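Local coordinates for citryl-CoA lyase (Hydrogenobacter thermophilus, PDB 6HXP), which is a citrate synthase homologue that binds coenzyme A and probably cleaves citryl-CoA into acetyl-CoA and oxaloacetate, at residues 125-128 against 133-136; 167-172 against 184-189. All coordinates share one frame; numbering follows the deposited sequence.

Contact 1: 125-128 against 133-136. With COA (coenzyme A), chain B.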
ATOM      1  N   LYS A 125     -26.521   1.589 -30.209  1.00 50.23           N
ATOM      2  CA  LYS A 125     -27.560   0.545 -30.272  1.00 52.08           C
ATOM      3  C   LYS A 125     -27.012  -0.794 -29.765  1.00 57.84           C
ATOM      4  O   LYS A 125     -27.621  -1.401 -28.887  1.00 58.94           O
ATOM      5  CB  LYS A 125     -28.112   0.420 -31.699  1.00 54.89           C
ATOM      6  CG  LYS A 125     -29.278  -0.549 -31.831  1.00 69.50           C
ATOM      7  CD  LYS A 125     -30.157  -0.217 -33.045  1.00 86.12           C
ATOM      8  CE  LYS A 125     -29.458  -0.389 -34.379  1.00104.98           C
ATOM      9  NZ  LYS A 125     -30.248   0.204 -35.491  1.00122.54           N
ATOM     10  N   GLU A 126     -25.822  -1.198 -30.240  1.00 54.85           N
ATOM     11  CA  GLU A 126     -25.166  -2.435 -29.797  1.00 55.62           C
ATOM     12  C   GLU A 126     -24.949  -2.456 -28.268  1.00 58.01           C
ATOM     13  O   GLU A 126     -25.229  -3.473 -27.645  1.00 58.12           O
ATOM     14  CB  GLU A 126     -23.841  -2.626 -30.557  1.00 57.21           C
ATOM     15  CG  GLU A 126     -23.061  -3.895 -30.237  1.00 72.25           C
ATOM     16  CD  GLU A 126     -21.617  -3.841 -30.704  1.00100.49           C
ATOM     17  OE1 GLU A 126     -21.262  -4.596 -31.639  1.00 98.20           O
ATOM     18  OE2 GLU A 126     -20.845  -3.028 -30.148  1.00 96.86           O
ATOM     19  N   TYR A 127     -24.488  -1.338 -27.656  1.00 52.84           N
ATOM     20  CA  TYR A 127     -24.285  -1.299 -26.201  1.00 51.62           C
ATOM     21  C   TYR A 127     -25.577  -1.333 -25.429  1.00 55.72           C
ATOM     22  O   TYR A 127     -25.665  -2.047 -24.434  1.00 55.75           O
ATOM     23  CB  TYR A 127     -23.513  -0.045 -25.760  1.00 51.26           C
ATOM     24  CG  TYR A 127     -22.024  -0.260 -25.688  1.00 51.92           C
ATOM     25  CD1 TYR A 127     -21.249  -0.262 -26.836  1.00 54.73           C
ATOM     26  CD2 TYR A 127     -21.384  -0.452 -24.467  1.00 52.34           C
ATOM     27  CE1 TYR A 127     -19.870  -0.413 -26.778  1.00 55.24           C
ATOM     28  CE2 TYR A 127     -19.992  -0.540 -24.390  1.00 52.00           C
ATOM     29  CZ  TYR A 127     -19.247  -0.566 -25.556  1.00 57.89           C
ATOM     30  OH  TYR A 127     -17.890  -0.739 -25.547  1.00 60.66           O
ATOM     31  N   LEU A 128     -26.556  -0.512 -25.829  1.00 53.64           N
ATOM     32  CA  LEU A 128     -27.848  -0.462 -25.131  1.00 55.29           C
ATOM     33  C   LEU A 128     -28.579  -1.794 -25.225  1.00 64.40           C
ATOM     34  O   LEU A 128     -29.215  -2.196 -24.250  1.00 66.22           O
ATOM     35  CB  LEU A 128     -28.743   0.666 -25.680  1.00 54.91           C
ATOM     36  CG  LEU A 128     -28.257   2.098 -25.389  1.00 56.48           C
ATOM     37  CD1 LEU A 128     -29.132   3.111 -26.079  1.00 57.02           C
ATOM     38  CD2 LEU A 128     -28.231   2.385 -23.901  1.00 58.75           C
ATOM     39  N   PRO A 133     -22.839  -1.306 -19.520  1.00 53.25           N
ATOM     40  CA  PRO A 133     -22.703   0.142 -19.292  1.00 49.27           C
ATOM     41  C   PRO A 133     -21.746   0.803 -20.282  1.00 45.73           C
ATOM     42  O   PRO A 133     -20.719   0.235 -20.607  1.00 45.31           O
ATOM     43  CB  PRO A 133     -22.168   0.242 -17.856  1.00 50.91           C
ATOM     44  CG  PRO A 133     -22.326  -1.113 -17.264  1.00 59.17           C
ATOM     45  CD  PRO A 133     -22.299  -2.082 -18.387  1.00 56.04           C
ATOM     46  N   ILE A 134     -22.105   1.965 -20.806  1.00 37.68           N
ATOM     47  CA  ILE A 134     -21.235   2.704 -21.715  1.00 34.33           C
ATOM     48  C   ILE A 134     -20.298   3.516 -20.828  1.00 35.30           C
ATOM     49  O   ILE A 134     -20.763   4.379 -20.079  1.00 33.56           O
ATOM     50  CB  ILE A 134     -22.007   3.583 -22.723  1.00 38.46           C
ATOM     51  CG1 ILE A 134     -23.079   2.755 -23.473  1.00 42.81           C
ATOM     52  CG2 ILE A 134     -21.007   4.167 -23.742  1.00 36.74           C
ATOM     53  CD1 ILE A 134     -24.167   3.596 -24.064  1.00 50.42           C
ATOM     54  N   PRO A 135     -18.972   3.281 -20.876  1.00 31.14           N
ATOM     55  CA  PRO A 135     -18.087   3.983 -19.938  1.00 29.65           C
ATOM     56  C   PRO A 135     -17.921   5.453 -20.213  1.00 30.48           C
ATOM     57  O   PRO A 135     -17.774   5.856 -21.372  1.00 31.18           O
ATOM     58  CB  PRO A 135     -16.745   3.244 -20.090  1.00 31.05           C
ATOM     59  CG  PRO A 135     -16.797   2.693 -21.453  1.00 35.55           C
ATOM     60  CD  PRO A 135     -18.224   2.309 -21.695  1.00 33.32           C
ATOM     61  N   GLY A 136     -17.924   6.245 -19.144  1.00 28.24           N
ATOM     62  CA  GLY A 136     -17.771   7.691 -19.234  1.00 27.43           C
ATOM     63  C   GLY A 136     -19.072   8.460 -19.373  1.00 28.70           C
ATOM     64  O   GLY A 136     -19.017   9.679 -19.565  1.00 28.13           O
TER
HETATM   65  N1A COA B 300     -24.667   3.427 -20.299  0.73121.98           N
HETATM   66  C2A COA B 300     -25.851   2.866 -20.573  0.73122.09           C
HETATM   67  N3A COA B 300     -26.972   2.881 -19.843  0.73122.41           N
HETATM   68  C4A COA B 300     -26.798   3.561 -18.702  0.73123.10           C
HETATM   69  C5A COA B 300     -25.634   4.185 -18.280  0.73122.76           C
HETATM   70  C6A COA B 300     -24.521   4.109 -19.140  0.73121.89           C
HETATM   71  N6A COA B 300     -23.348   4.694 -18.884  0.73121.23           N
HETATM   72  N7A COA B 300     -25.828   4.808 -17.057  0.73123.11           N
HETATM   73  C8A COA B 300     -27.085   4.562 -16.778  0.73123.70           C
HETATM   74  N9A COA B 300     -27.735   3.821 -17.731  0.73124.16           N
HETATM   75  C1B COA B 300     -29.154   3.464 -17.778  0.73125.09           C
HETATM   76  C2B COA B 300     -29.853   3.343 -16.412  0.73125.60           C
HETATM   77  O2B COA B 300     -29.937   1.977 -16.019  0.73125.44           O
HETATM   78  C3B COA B 300     -31.225   3.925 -16.740  0.73126.66           C
HETATM   79  O3B COA B 300     -32.010   2.960 -17.477  0.73127.99           O
HETATM   80  P3B COA B 300     -33.631   2.855 -17.510  0.73128.04           P
HETATM   81  O7A COA B 300     -34.267   3.858 -16.597  0.73128.02           O
HETATM   82  O8A COA B 300     -34.038   3.049 -18.974  0.73127.15           O
HETATM   83  O9A COA B 300     -33.952   1.408 -17.118  0.73128.20           O
HETATM   84  C4B COA B 300     -30.881   5.043 -17.716  0.73126.10           C
HETATM   85  O4B COA B 300     -29.837   4.460 -18.522  0.73125.40           O
HETATM   86  C5B COA B 300     -30.372   6.332 -17.116  0.73126.21           C
HETATM   87  O5B COA B 300     -31.162   6.705 -15.968  0.73126.37           O
HETATM   88  P1A COA B 300     -30.553   7.651 -14.796  0.73126.57           P
HETATM   89  O1A COA B 300     -31.496   7.738 -13.659  0.73127.39           O
HETATM   90  O2A COA B 300     -30.234   8.993 -15.457  0.73126.44           O
HETATM   91  O3A COA B 300     -29.167   7.013 -14.338  0.73125.25           O
HETATM   92  P2A COA B 300     -28.689   6.327 -12.983  0.73124.61           P
HETATM   93  O4A COA B 300     -29.038   7.177 -11.821  0.73125.00           O
HETATM   94  O5A COA B 300     -29.335   4.940 -12.948  0.73124.93           O
HETATM   95  O6A COA B 300     -27.084   6.054 -13.109  0.73123.02           O
HETATM   96  CBP COA B 300     -24.769   6.206 -12.373  0.73119.32           C
HETATM   97  CCP COA B 300     -26.147   6.860 -12.369  0.73121.15           C
HETATM   98  CDP COA B 300     -23.722   7.300 -12.108  0.73119.16           C
HETATM   99  CEP COA B 300     -24.721   5.187 -11.226  0.73119.21           C
HETATM  100  CAP COA B 300     -24.443   5.476 -13.702  0.73117.82           C
HETATM  101  OAP COA B 300     -24.897   6.169 -14.854  0.73117.39           O
HETATM  102  C9P COA B 300     -22.972   5.102 -13.855  0.73116.64           C
HETATM  103  O9P COA B 300     -22.524   4.099 -13.304  0.73116.92           O
HETATM  104  N8P COA B 300     -22.233   5.890 -14.640  0.73115.02           N
HETATM  105  C7P COA B 300     -20.859   5.573 -15.011  0.73113.39           C
HETATM  106  C6P COA B 300     -20.795   4.466 -16.045  0.73111.92           C
HETATM  107  C5P COA B 300     -19.407   3.889 -16.189  0.73110.82           C
HETATM  108  O5P COA B 300     -18.456   4.597 -16.513  0.73110.14           O
HETATM  109  N4P COA B 300     -19.300   2.576 -15.976  0.73110.50           N
HETATM  110  C3P COA B 300     -18.255   1.741 -16.553  0.73110.24           C
HETATM  111  C2P COA B 300     -16.890   1.936 -15.921  0.73110.22           C
HETATM  112  S1P COA B 300     -17.068   1.640 -14.141  0.73111.08           S
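With its first torsion at -52°, Ile134 holds CG1 beside its own backbone N, where it lies between the Tyr127 side chain and the adenine of coenzyme A. On the protein side, Ile134 CG1 packs obliquely against Tyr127, 3.6 Å from CB and a little farther from the start of the ring. On the ligand side the same CG1 is 3.6 Å from adenine N1A, and CD1, extended by the second torsion, lies beside N1A and C2A. Leu128 closes the group from the helix: its CD2 lies 4.2 Å from Ile134 CD1 and also approaches C2A. The Tyr127 ring meets the loop farther along, with the carbonyl O of Pro133 near the ring plane, 3.9 Å from CE2, and Pro135 CD coming in at a slant. Phe109 of helix 101-116 packs edge-to-face with this ring, while Ile176 of helix 164-180 touches Ile134.

Within this contact the polar bonds to the cofactor all come from the loop backbone; Lys180 and Arg140 add side-chain bonds elsewhere on it. Ile134 N donates a 3.0 Å, nearly straight bond (169°) to adenine N1A, and N6A returns a 2.9 Å bond to Ile134 O. One residue therefore satisfies both the acceptor and the amino donor that adenine uses in Watson-Crick pairing. Two residues on, Gly136 N reaches the pantetheine amide oxygen O5P at 3.1 Å; its positive phi belongs to a backbone region that glycine enters easily.

Three main-chain bonds thus hold the adenine and the pantetheine arm, which fold toward the same loop. The donor-acceptor pattern at Ile134 matches an adenine with a neutral N1 and a 6-amino group, consistent with selective recognition of this base, while the apolar packing from Tyr127 and Leu128 backs the loop that makes it.

Contact 2: 167-172 against 184-189. With COA (coenzyme A), chain B.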
ATOM      1  N   LYS A 167     -15.342  14.951 -30.339  1.00 28.15           N
ATOM      2  CA  LYS A 167     -16.602  14.931 -31.108  1.00 29.70           C
ATOM      3  C   LYS A 167     -17.337  13.623 -30.925  1.00 32.20           C
ATOM      4  O   LYS A 167     -18.547  13.627 -30.671  1.00 32.51           O
ATOM      5  CB  LYS A 167     -16.325  15.160 -32.603  1.00 31.12           C
ATOM      6  CG  LYS A 167     -17.585  15.167 -33.469  1.00 38.95           C
ATOM      7  CD  LYS A 167     -17.260  15.511 -34.896  1.00 45.06           C
ATOM      8  CE  LYS A 167     -18.334  15.124 -35.911  1.00 58.24           C
ATOM      9  NZ  LYS A 167     -19.703  15.348 -35.396  1.00 58.54           N
ATOM     10  N   PHE A 168     -16.615  12.503 -31.056  1.00 30.83           N
ATOM     11  CA  PHE A 168     -17.184  11.168 -30.854  1.00 29.92           C
ATOM     12  C   PHE A 168     -17.791  11.052 -29.462  1.00 31.59           C
ATOM     13  O   PHE A 168     -18.935  10.646 -29.329  1.00 32.46           O
ATOM     14  CB  PHE A 168     -16.120  10.066 -31.053  1.00 30.72           C
ATOM     15  CG  PHE A 168     -16.690   8.669 -30.868  1.00 31.29           C
ATOM     16  CD1 PHE A 168     -17.348   8.030 -31.909  1.00 35.25           C
ATOM     17  CD2 PHE A 168     -16.571   8.005 -29.651  1.00 31.46           C
ATOM     18  CE1 PHE A 168     -17.904   6.767 -31.727  1.00 36.13           C
ATOM     19  CE2 PHE A 168     -17.134   6.748 -29.465  1.00 33.70           C
ATOM     20  CZ  PHE A 168     -17.772   6.123 -30.511  1.00 33.97           C
ATOM     21  N   ALA A 169     -17.039  11.442 -28.432  1.00 27.84           N
ATOM     22  CA  ALA A 169     -17.546  11.336 -27.059  1.00 27.32           C
ATOM     23  C   ALA A 169     -18.836  12.135 -26.858  1.00 31.13           C
ATOM     24  O   ALA A 169     -19.778  11.654 -26.229  1.00 32.32           O
ATOM     25  CB  ALA A 169     -16.485  11.789 -26.069  1.00 27.44           C
ATOM     26  N   GLU A 170     -18.913  13.336 -27.423  1.00 29.71           N
ATOM     27  CA  GLU A 170     -20.147  14.147 -27.299  1.00 30.01           C
ATOM     28  C   GLU A 170     -21.248  13.632 -28.181  1.00 35.38           C
ATOM     29  O   GLU A 170     -22.425  13.662 -27.782  1.00 36.26           O
ATOM     30  CB  GLU A 170     -19.831  15.618 -27.577  1.00 30.74           C
ATOM     31  CG  GLU A 170     -18.904  16.185 -26.521  1.00 34.06           C
ATOM     32  CD  GLU A 170     -19.043  17.668 -26.286  1.00 46.94           C
ATOM     33  OE1 GLU A 170     -18.735  18.441 -27.215  1.00 45.34           O
ATOM     34  OE2 GLU A 170     -19.568  18.047 -25.217  1.00 56.66           O
ATOM     35  N   ASP A 171     -20.910  13.131 -29.387  1.00 33.10           N
ATOM     36  CA  ASP A 171     -21.929  12.559 -30.268  1.00 33.99           C
ATOM     37  C   ASP A 171     -22.587  11.353 -29.603  1.00 37.62           C
ATOM     38  O   ASP A 171     -23.792  11.176 -29.743  1.00 39.16           O
ATOM     39  CB  ASP A 171     -21.326  12.123 -31.615  1.00 36.17           C
ATOM     40  CG  ASP A 171     -21.038  13.258 -32.577  1.00 42.57           C
ATOM     41  OD1 ASP A 171     -21.468  14.397 -32.298  1.00 40.54           O
ATOM     42  OD2 ASP A 171     -20.304  13.027 -33.561  1.00 43.14           O
ATOM     43  N   VAL A 172     -21.818  10.536 -28.882  1.00 32.63           N
ATOM     44  CA  VAL A 172     -22.368   9.368 -28.181  1.00 31.99           C
ATOM     45  C   VAL A 172     -23.365   9.809 -27.103  1.00 37.26           C
ATOM     46  O   VAL A 172     -24.425   9.190 -26.997  1.00 38.51           O
ATOM     47  CB  VAL A 172     -21.228   8.461 -27.604  1.00 33.10           C
ATOM     48  CG1 VAL A 172     -21.746   7.490 -26.541  1.00 31.78           C
ATOM     49  CG2 VAL A 172     -20.503   7.711 -28.721  1.00 33.32           C
ATOM     50  N   LEU A 184     -28.256  11.161 -20.905  1.00 56.98           N
ATOM     51  CA  LEU A 184     -27.194  10.604 -20.059  1.00 54.04           C
ATOM     52  C   LEU A 184     -25.946  11.437 -20.414  1.00 52.07           C
ATOM     53  O   LEU A 184     -25.440  11.336 -21.525  1.00 52.72           O
ATOM     54  CB  LEU A 184     -26.904   9.127 -20.356  1.00 54.95           C
ATOM     55  CG  LEU A 184     -27.612   8.100 -19.493  1.00 62.81           C
ATOM     56  CD1 LEU A 184     -27.507   6.749 -20.117  1.00 64.47           C
ATOM     57  CD2 LEU A 184     -27.032   8.056 -18.112  1.00 66.83           C
ATOM     58  N   VAL A 185     -25.433  12.186 -19.460  1.00 40.17           N
ATOM     59  CA  VAL A 185     -24.335  13.122 -19.736  1.00 35.59           C
ATOM     60  C   VAL A 185     -23.019  12.439 -20.006  1.00 34.91           C
ATOM     61  O   VAL A 185     -22.725  11.392 -19.421  1.00 35.67           O
ATOM     62  CB  VAL A 185     -24.190  14.156 -18.584  1.00 36.38           C
ATOM     63  CG1 VAL A 185     -25.517  14.865 -18.288  1.00 38.86           C
ATOM     64  CG2 VAL A 185     -23.607  13.536 -17.331  1.00 35.11           C
ATOM     65  N   LEU A 186     -22.170  13.116 -20.775  1.00 31.19           N
ATOM     66  CA  LEU A 186     -20.752  12.754 -20.889  1.00 28.89           C
ATOM     67  C   LEU A 186     -20.164  13.267 -19.565  1.00 29.93           C
ATOM     68  O   LEU A 186     -20.132  14.471 -19.339  1.00 28.69           O
ATOM     69  CB  LEU A 186     -20.104  13.459 -22.080  1.00 28.67           C
ATOM     70  CG  LEU A 186     -18.581  13.284 -22.195  1.00 28.97           C
ATOM     71  CD1 LEU A 186     -18.204  11.853 -22.411  1.00 27.80           C
ATOM     72  CD2 LEU A 186     -18.019  14.134 -23.315  1.00 30.35           C
ATOM     73  N   ASN A 187     -19.781  12.387 -18.674  1.00 26.80           N
ATOM     74  CA  ASN A 187     -19.279  12.790 -17.362  1.00 26.63           C
ATOM     75  C   ASN A 187     -17.817  13.135 -17.427  1.00 27.60           C
ATOM     76  O   ASN A 187     -17.140  12.920 -18.455  1.00 25.99           O
ATOM     77  CB  ASN A 187     -19.608  11.752 -16.264  1.00 28.09           C
ATOM     78  CG  ASN A 187     -18.903  10.437 -16.413  1.00 33.93           C
ATOM     79  OD1 ASN A 187     -17.702  10.383 -16.672  1.00 30.00           O
ATOM     80  ND2 ASN A 187     -19.626   9.339 -16.135  1.00 29.74           N
ATOM     81  N   VAL A 188     -17.266  13.680 -16.334  1.00 26.52           N
ATOM     82  CA  VAL A 188     -15.887  14.138 -16.344  1.00 27.29           C
ATOM     83  C   VAL A 188     -14.881  13.025 -16.646  1.00 26.92           C
ATOM     84  O   VAL A 188     -13.840  13.269 -17.269  1.00 25.89           O
ATOM     85  CB  VAL A 188     -15.556  14.909 -15.040  1.00 31.29           C
ATOM     86  CG1 VAL A 188     -15.468  13.966 -13.820  1.00 33.38           C
ATOM     87  CG2 VAL A 188     -14.309  15.743 -15.210  1.00 31.52           C
ATOM     88  N   ASP A 189     -15.211  11.766 -16.307  1.00 26.52           N
ATOM     89  CA  ASP A 189     -14.299  10.661 -16.653  1.00 26.28           C
ATOM     90  C   ASP A 189     -14.261  10.509 -18.182  1.00 26.59           C
ATOM     91  O   ASP A 189     -13.189  10.333 -18.763  1.00 25.16           O
ATOM     92  CB  ASP A 189     -14.763   9.308 -16.080  1.00 28.08           C
ATOM     93  CG  ASP A 189     -14.762   9.195 -14.585  1.00 45.23           C
ATOM     94  OD1 ASP A 189     -13.916   9.838 -13.954  1.00 44.72           O
ATOM     95  OD2 ASP A 189     -15.605   8.419 -14.044  1.00 52.40           O
TER
HETATM   96  N1A COA B 300     -24.667   3.427 -20.299  0.73121.98           N
HETATM   97  C2A COA B 300     -25.851   2.866 -20.573  0.73122.09           C
HETATM   98  N3A COA B 300     -26.972   2.881 -19.843  0.73122.41           N
HETATM   99  C4A COA B 300     -26.798   3.561 -18.702  0.73123.10           C
HETATM  100  C5A COA B 300     -25.634   4.185 -18.280  0.73122.76           C
HETATM  101  C6A COA B 300     -24.521   4.109 -19.140  0.73121.89           C
HETATM  102  N6A COA B 300     -23.348   4.694 -18.884  0.73121.23           N
HETATM  103  N7A COA B 300     -25.828   4.808 -17.057  0.73123.11           N
HETATM  104  C8A COA B 300     -27.085   4.562 -16.778  0.73123.70           C
HETATM  105  N9A COA B 300     -27.735   3.821 -17.731  0.73124.16           N
HETATM  106  C1B COA B 300     -29.154   3.464 -17.778  0.73125.09           C
HETATM  107  C2B COA B 300     -29.853   3.343 -16.412  0.73125.60           C
HETATM  108  O2B COA B 300     -29.937   1.977 -16.019  0.73125.44           O
HETATM  109  C3B COA B 300     -31.225   3.925 -16.740  0.73126.66           C
HETATM  110  O3B COA B 300     -32.010   2.960 -17.477  0.73127.99           O
HETATM  111  P3B COA B 300     -33.631   2.855 -17.510  0.73128.04           P
HETATM  112  O7A COA B 300     -34.267   3.858 -16.597  0.73128.02           O
HETATM  113  O8A COA B 300     -34.038   3.049 -18.974  0.73127.15           O
HETATM  114  O9A COA B 300     -33.952   1.408 -17.118  0.73128.20           O
HETATM  115  C4B COA B 300     -30.881   5.043 -17.716  0.73126.10           C
HETATM  116  O4B COA B 300     -29.837   4.460 -18.522  0.73125.40           O
HETATM  117  C5B COA B 300     -30.372   6.332 -17.116  0.73126.21           C
HETATM  118  O5B COA B 300     -31.162   6.705 -15.968  0.73126.37           O
HETATM  119  P1A COA B 300     -30.553   7.651 -14.796  0.73126.57           P
HETATM  120  O1A COA B 300     -31.496   7.738 -13.659  0.73127.39           O
HETATM  121  O2A COA B 300     -30.234   8.993 -15.457  0.73126.44           O
HETATM  122  O3A COA B 300     -29.167   7.013 -14.338  0.73125.25           O
HETATM  123  P2A COA B 300     -28.689   6.327 -12.983  0.73124.61           P
HETATM  124  O4A COA B 300     -29.038   7.177 -11.821  0.73125.00           O
HETATM  125  O5A COA B 300     -29.335   4.940 -12.948  0.73124.93           O
HETATM  126  O6A COA B 300     -27.084   6.054 -13.109  0.73123.02           O
HETATM  127  CBP COA B 300     -24.769   6.206 -12.373  0.73119.32           C
HETATM  128  CCP COA B 300     -26.147   6.860 -12.369  0.73121.15           C
HETATM  129  CDP COA B 300     -23.722   7.300 -12.108  0.73119.16           C
HETATM  130  CEP COA B 300     -24.721   5.187 -11.226  0.73119.21           C
HETATM  131  CAP COA B 300     -24.443   5.476 -13.702  0.73117.82           C
HETATM  132  OAP COA B 300     -24.897   6.169 -14.854  0.73117.39           O
HETATM  133  C9P COA B 300     -22.972   5.102 -13.855  0.73116.64           C
HETATM  134  O9P COA B 300     -22.524   4.099 -13.304  0.73116.92           O
HETATM  135  N8P COA B 300     -22.233   5.890 -14.640  0.73115.02           N
HETATM  136  C7P COA B 300     -20.859   5.573 -15.011  0.73113.39           C
HETATM  137  C6P COA B 300     -20.795   4.466 -16.045  0.73111.92           C
HETATM  138  C5P COA B 300     -19.407   3.889 -16.189  0.73110.82           C
HETATM  139  O5P COA B 300     -18.456   4.597 -16.513  0.73110.14           O
HETATM  140  N4P COA B 300     -19.300   2.576 -15.976  0.73110.50           N
HETATM  141  C3P COA B 300     -18.255   1.741 -16.553  0.73110.24           C
HETATM  142  C2P COA B 300     -16.890   1.936 -15.921  0.73110.22           C
HETATM  143  S1P COA B 300     -17.068   1.640 -14.141  0.73111.08           S
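Glu170 and Leu186 mark the closest approach of the two backbones, with their CA atoms 6.6 Å apart. Residues 167-172 form part of helix 164-180, with regular i to i+4 bonds from Asp171 N and Val172 N. Residues 184-187 run in a mostly extended course before the chain turns into helix 188-198. No hydrogen bond joins the segments, and the contact is apolar packing, made almost wholly by side chains.

Leu186 supplies the whole of its segment's share. Its CG stands anti to the backbone N (chi1 173°), which sends both methyls to the helix: CD2 is 3.9 Å from Ala169 CB, and CD1 follows at 4.0 Å from the same CB. CD2 also abuts the aliphatic part of Glu170, 3.9 Å from CG, the two side chains crossing at about a right angle. The Glu170 carboxylate turns elsewhere, OE1 being hydrogen-bonded to Tyr162 OH.

Within this largely helical citrate synthase fold, the same short strip of chain also faces the cofactor and starts a helix. Leu184 rests over the adenine, with CD1 3.6 Å from C4A and CD2 3.6 Å from N7A. Asn187 is the N-cap of helix 188-198: its OD1 accepts a weak, bent bond from Asp189 N at 2.9 Å and another from Gly190 N, while ND2 is taken up by Gly138 O. On the helix side, one turn links Lys167 and Asp171, where NZ meets the syn lone pair of OD2 at 3.0 Å in a salt bridge.

How the contacts relate
From the N terminus, helix 120-129 comes first; contact 1 folds the loop at 133-136 back on it across a link of four residues. The chain then passes through helix 147-158 into helix 164-180, and contact 2 closes a second, wider loop when Leu186, in the segment 184-189, comes back against that helix. The two closures follow in series, neither enclosing nor crossing the other. Their later segments nevertheless meet: Gly136 O probably accepts a hydrogen bond from Asn187 N, and Leu186 CD1 packs on the same carbonyl. Helices 120-129 and 164-180 are thereby tied to two neighbouring loops, the second of which leads into helix 188-198, and both of which touch coenzyme A.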